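Long-range contact in putative succinylglutamate desuccinylase / aspartoacylase (Shewanella amazonensis, PDB 3FMC), which is a putative zinc-dependent hydrolase of the succinylglutamate desuccinylase/aspartoacylase family, probably acting on ester or amide bonds: residues C[39-53]-C[70-82]. Numbering follows the deposited sequence.
Sequences QANVHGAEVQGNAVI and SLVPLANPLGINQ
Asn-76 ND2 donates to Val-42 O at 2.8 Å. The bond is nearly straight (170°) and in plane with both amide and carbonyl. The CG of Asn-76 stands anti to its own N (chi1 -179°), carrying the amide across to the 39-53 backbone. Asn-76 is the N-cap of helix 77-80; its OD1 takes a weak capping bond from Gly-79 N. Asn-50 OD1 accepts from Leu-74 N at 2.9 Å, while its ND2 donates to Asn-41 OD1 at 2.8 Å, from above that carbonyl's plane. Asn-41 ND2 donates to His-43 O and Gly-44 O. With an alanine at Asn-41, Asn-50 ND2 would probably lose its acceptor and the type I turn from His-43 to Glu-46 its side-chain brace. Strands 36-40 and 69-72 pair in parallel, linked through helix 48-60 as a beta-alpha-beta unit of the catalytic domain. Ala-40 N donates to Val-72 O. Ala-40 O accepts from Ala-75 N, beyond the end of strand 69-72. His-43 and Glu-46 could form a zinc site with His-172, here without metal. Gly-44 CA lies 3.7 Å from Ile-80 CA, where a side chain on Gly-44 would run into Gly-79 O. One water donates to Gly-44 O and Ile-80 O. The CG1-CD1 arm of Ile-80 packs across the Asn-41 amide, both carbons 3.3 Å from OD1. Ile-53 CD1 packs on Pro-73, its CG2 on Leu-71. Leu-323 of a second subunit packs against Asn-50, Pro-73 and Leu-74.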
loop_
_atom_site.group_PDB
_atom_site.type_symbol
_atom_site.label_atom_id
_atom_site.label_comp_id
_atom_site.label_asym_id
_atom_site.label_seq_id
_atom_site.Cartn_x
_atom_site.Cartn_y
_atom_site.Cartn_z
ATOM N N GLN C 39 -18.642 16.950 -12.401
ATOM C CA GLN C 39 -17.959 16.363 -11.234
ATOM C C GLN C 39 -16.464 16.240 -11.487
ATOM O O GLN C 39 -16.017 16.212 -12.618
ATOM C CB GLN C 39 -18.547 15.008 -10.817
ATOM C CG GLN C 39 -18.378 13.890 -11.831
ATOM C CD GLN C 39 -18.983 12.603 -11.410
ATOM O OE1 GLN C 39 -19.942 12.574 -10.653
ATOM N NE2 GLN C 39 -18.405 11.506 -11.883
ATOM N N ALA C 40 -15.705 16.141 -10.396
ATOM C CA ALA C 40 -14.256 16.028 -10.445
ATOM C C ALA C 40 -13.773 15.117 -9.328
ATOM O O ALA C 40 -14.400 15.058 -8.251
ATOM C CB ALA C 40 -13.587 17.404 -10.229
ATOM N N ASN C 41 -12.616 14.521 -9.578
ATOM C CA ASN C 41 -11.762 13.865 -8.534
ATOM C C ASN C 41 -12.379 12.558 -8.014
ATOM O O ASN C 41 -12.246 12.199 -6.817
ATOM C CB ASN C 41 -11.493 14.904 -7.401
ATOM C CG ASN C 41 -10.196 14.686 -6.586
ATOM O OD1 ASN C 41 -9.990 15.400 -5.585
ATOM N ND2 ASN C 41 -9.315 13.778 -7.011
ATOM N N VAL C 42 -13.096 11.864 -8.905
ATOM C CA VAL C 42 -13.587 10.521 -8.602
ATOM C C VAL C 42 -12.349 9.631 -8.406
ATOM O O VAL C 42 -12.324 8.744 -7.521
ATOM C CB VAL C 42 -14.597 9.998 -9.674
ATOM C CG1 VAL C 42 -14.852 8.465 -9.532
ATOM C CG2 VAL C 42 -15.978 10.711 -9.527
ATOM N N HIS C 43 -11.321 9.847 -9.238
ATOM C CA HIS C 43 -9.994 9.228 -9.027
ATOM C C HIS C 43 -9.194 10.185 -8.139
ATOM O O HIS C 43 -8.927 11.358 -8.511
ATOM C CB HIS C 43 -9.257 8.937 -10.315
ATOM C CG HIS C 43 -9.829 7.822 -11.110
ATOM N ND1 HIS C 43 -10.026 7.921 -12.460
ATOM C CD2 HIS C 43 -10.258 6.584 -10.755
ATOM C CE1 HIS C 43 -10.505 6.778 -12.923
ATOM N NE2 HIS C 43 -10.683 5.956 -11.903
ATOM N N GLY C 44 -8.877 9.721 -6.928
ATOM C CA GLY C 44 -8.266 10.566 -5.871
ATOM C C GLY C 44 -7.044 11.421 -6.225
ATOM O O GLY C 44 -6.867 12.517 -5.708
ATOM N N ALA C 45 -6.142 10.889 -7.045
ATOM C CA ALA C 45 -4.925 11.615 -7.452
ATOM C C ALA C 45 -5.199 12.695 -8.488
ATOM O O ALA C 45 -4.344 13.539 -8.710
ATOM C CB ALA C 45 -3.890 10.669 -8.036
ATOM N N GLU C 46 -6.388 12.676 -9.082
ATOM C CA GLU C 46 -6.715 13.539 -10.242
ATOM C C GLU C 46 -7.323 14.843 -9.781
ATOM O O GLU C 46 -8.436 15.177 -10.136
ATOM C CB GLU C 46 -7.593 12.733 -11.221
ATOM C CG GLU C 46 -6.871 11.439 -11.719
ATOM C CD GLU C 46 -7.642 10.632 -12.694
ATOM O OE1 GLU C 46 -8.755 11.084 -13.124
ATOM O OE2 GLU C 46 -7.124 9.528 -13.093
ATOM N N VAL C 47 -6.531 15.582 -9.012
ATOM C CA VAL C 47 -7.010 16.741 -8.277
ATOM C C VAL C 47 -7.200 18.007 -9.108
ATOM O O VAL C 47 -7.889 18.895 -8.679
ATOM C CB VAL C 47 -6.141 17.008 -7.007
ATOM C CG1 VAL C 47 -6.271 15.807 -5.992
ATOM C CG2 VAL C 47 -4.662 17.299 -7.335
ATOM N N GLN C 48 -6.614 18.085 -10.307
ATOM C CA GLN C 48 -6.748 19.317 -11.089
ATOM C C GLN C 48 -8.200 19.672 -11.412
ATOM O O GLN C 48 -8.549 20.851 -11.579
ATOM C CB GLN C 48 -5.882 19.206 -12.354
ATOM C CG GLN C 48 -6.014 20.420 -13.337
ATOM C CD GLN C 48 -5.304 21.645 -12.896
ATOM O OE1 GLN C 48 -5.029 21.860 -11.711
ATOM N NE2 GLN C 48 -5.027 22.509 -13.855
ATOM N N GLY C 49 -9.071 18.670 -11.517
ATOM C CA GLY C 49 -10.481 18.906 -11.764
ATOM C C GLY C 49 -11.157 19.798 -10.728
ATOM O O GLY C 49 -12.112 20.501 -11.054
ATOM N N ASN C 50 -10.660 19.788 -9.496
ATOM C CA ASN C 50 -11.158 20.699 -8.458
ATOM C C ASN C 50 -10.810 22.154 -8.822
ATOM O O ASN C 50 -11.631 23.089 -8.620
ATOM C CB ASN C 50 -10.563 20.353 -7.086
ATOM C CG ASN C 50 -10.967 18.951 -6.632
ATOM O OD1 ASN C 50 -12.136 18.637 -6.642
ATOM N ND2 ASN C 50 -9.996 18.096 -6.335
ATOM N N ALA C 51 -9.595 22.341 -9.324
ATOM C CA ALA C 51 -9.113 23.674 -9.730
ATOM C C ALA C 51 -9.939 24.141 -10.918
ATOM O O ALA C 51 -10.250 25.359 -11.038
ATOM C CB ALA C 51 -7.572 23.634 -10.101
ATOM N N VAL C 52 -10.307 23.201 -11.785
ATOM C CA VAL C 52 -11.165 23.548 -12.951
ATOM C C VAL C 52 -12.574 23.981 -12.494
ATOM O O VAL C 52 -13.145 24.987 -12.980
ATOM C CB VAL C 52 -11.175 22.439 -14.037
ATOM C CG1 VAL C 52 -12.167 22.794 -15.153
ATOM C CG2 VAL C 52 -9.758 22.199 -14.616
ATOM N N ILE C 53 -13.152 23.235 -11.551
ATOM C CA ILE C 53 -14.460 23.569 -11.001
ATOM C C ILE C 53 -14.388 24.930 -10.296
ATOM O O ILE C 53 -15.271 25.806 -10.474
ATOM C CB ILE C 53 -15.012 22.436 -10.095
ATOM C CG1 ILE C 53 -15.456 21.240 -10.973
ATOM C CG2 ILE C 53 -16.160 22.906 -9.216
ATOM C CD1 ILE C 53 -16.054 20.027 -10.194
ATOM N N SER C 70 -24.906 22.181 -11.840
ATOM C CA SER C 70 -24.523 21.568 -10.537
ATOM C C SER C 70 -23.095 21.093 -10.645
ATOM O O SER C 70 -22.731 20.506 -11.660
ATOM C CB SER C 70 -25.406 20.407 -10.190
ATOM O OG SER C 70 -26.688 20.906 -9.870
ATOM N N LEU C 71 -22.276 21.402 -9.647
ATOM C CA LEU C 71 -20.866 21.032 -9.683
ATOM C C LEU C 71 -20.504 20.301 -8.396
ATOM O O LEU C 71 -20.854 20.731 -7.287
ATOM C CB LEU C 71 -19.930 22.227 -9.918
ATOM C CG LEU C 71 -20.322 23.216 -11.046
ATOM C CD1 LEU C 71 -21.280 24.380 -10.496
ATOM C CD2 LEU C 71 -19.060 23.727 -11.691
ATOM N N VAL C 72 -19.794 19.194 -8.592
ATOM C CA VAL C 72 -19.410 18.279 -7.505
ATOM C C VAL C 72 -17.884 18.062 -7.516
ATOM O O VAL C 72 -17.395 17.121 -8.117
ATOM C CB VAL C 72 -20.187 16.936 -7.583
ATOM C CG1 VAL C 72 -19.906 16.030 -6.317
ATOM C CG2 VAL C 72 -21.706 17.157 -7.736
ATOM N N PRO C 73 -17.141 18.969 -6.887
ATOM C CA PRO C 73 -15.692 18.781 -6.718
ATOM C C PRO C 73 -15.522 17.749 -5.581
ATOM O O PRO C 73 -16.485 17.439 -4.856
ATOM C CB PRO C 73 -15.195 20.151 -6.282
ATOM C CG PRO C 73 -16.391 20.731 -5.532
ATOM C CD PRO C 73 -17.625 20.208 -6.236
ATOM N N LEU C 74 -14.327 17.190 -5.450
ATOM C CA LEU C 74 -14.029 16.302 -4.332
ATOM C C LEU C 74 -15.032 15.177 -4.244
ATOM O O LEU C 74 -15.545 14.828 -3.158
ATOM C CB LEU C 74 -13.957 17.134 -3.029
ATOM C CG LEU C 74 -12.988 18.311 -2.979
ATOM C CD1 LEU C 74 -13.290 19.278 -1.829
ATOM C CD2 LEU C 74 -11.497 17.884 -2.986
ATOM N N ALA C 75 -15.281 14.580 -5.401
ATOM C CA ALA C 75 -16.397 13.626 -5.520
ATOM C C ALA C 75 -16.168 12.237 -4.877
ATOM O O ALA C 75 -17.097 11.452 -4.809
ATOM C CB ALA C 75 -16.868 13.463 -6.991
ATOM N N ASN C 76 -14.963 11.978 -4.387
ATOM C CA ASN C 76 -14.641 10.685 -3.766
ATOM C C ASN C 76 -13.685 10.865 -2.599
ATOM O O ASN C 76 -12.495 10.567 -2.706
ATOM C CB ASN C 76 -14.062 9.764 -4.829
ATOM C CG ASN C 76 -13.717 8.371 -4.287
ATOM O OD1 ASN C 76 -14.138 8.001 -3.186
ATOM N ND2 ASN C 76 -12.986 7.598 -5.070
ATOM N N PRO C 77 -14.205 11.323 -1.441
ATOM C CA PRO C 77 -13.277 11.574 -0.342
ATOM C C PRO C 77 -12.459 10.340 0.118
ATOM O O PRO C 77 -11.295 10.482 0.502
ATOM C CB PRO C 77 -14.186 12.158 0.773
ATOM C CG PRO C 77 -15.559 11.692 0.410
ATOM C CD PRO C 77 -15.604 11.674 -1.081
ATOM N N LEU C 78 -13.028 9.135 0.008
ATOM C CA LEU C 78 -12.318 7.925 0.449
ATOM C C LEU C 78 -11.062 7.751 -0.418
ATOM O O LEU C 78 -9.982 7.454 0.080
ATOM C CB LEU C 78 -13.240 6.701 0.378
ATOM C CG LEU C 78 -12.714 5.383 0.950
ATOM C CD1 LEU C 78 -12.188 5.483 2.310
ATOM C CD2 LEU C 78 -13.850 4.336 0.927
ATOM N N GLY C 79 -11.181 7.987 -1.715
ATOM C CA GLY C 79 -10.020 7.857 -2.614
ATOM C C GLY C 79 -9.081 9.048 -2.526
ATOM O O GLY C 79 -7.843 8.918 -2.578
ATOM N N ILE C 80 -9.663 10.245 -2.426
ATOM C CA ILE C 80 -8.897 11.481 -2.331
ATOM C C ILE C 80 -7.975 11.496 -1.113
ATOM O O ILE C 80 -6.838 11.942 -1.196
ATOM C CB ILE C 80 -9.839 12.699 -2.217
ATOM C CG1 ILE C 80 -10.546 12.907 -3.550
ATOM C CG2 ILE C 80 -9.044 13.985 -1.839
ATOM C CD1 ILE C 80 -11.826 13.769 -3.447
ATOM N N ASN C 81 -8.472 10.943 -0.002
ATOM C CA ASN C 81 -7.751 10.998 1.253
ATOM C C ASN C 81 -6.753 9.835 1.481
ATOM O O ASN C 81 -6.015 9.783 2.471
ATOM C CB ASN C 81 -8.754 11.066 2.383
ATOM C CG ASN C 81 -9.462 12.403 2.466
ATOM O OD1 ASN C 81 -8.882 13.441 2.114
ATOM N ND2 ASN C 81 -10.687 12.393 2.985
ATOM N N GLN C 82 -6.702 8.943 0.524
ATOM C CA GLN C 82 -5.881 7.732 0.635
ATOM C C GLN C 82 -4.469 7.902 0.125
ATOM O O GLN C 82 -4.231 8.002 -1.093
ATOM C CB GLN C 82 -6.576 6.606 -0.142
ATOM C CG GLN C 82 -5.964 5.198 0.039
ATOM C CD GLN C 82 -6.359 4.488 1.299
ATOM O OE1 GLN C 82 -7.232 4.949 2.079
ATOM N NE2 GLN C 82 -5.749 3.283 1.499
HETATM O O HOH W 1 -6.073 13.592 -3.304
#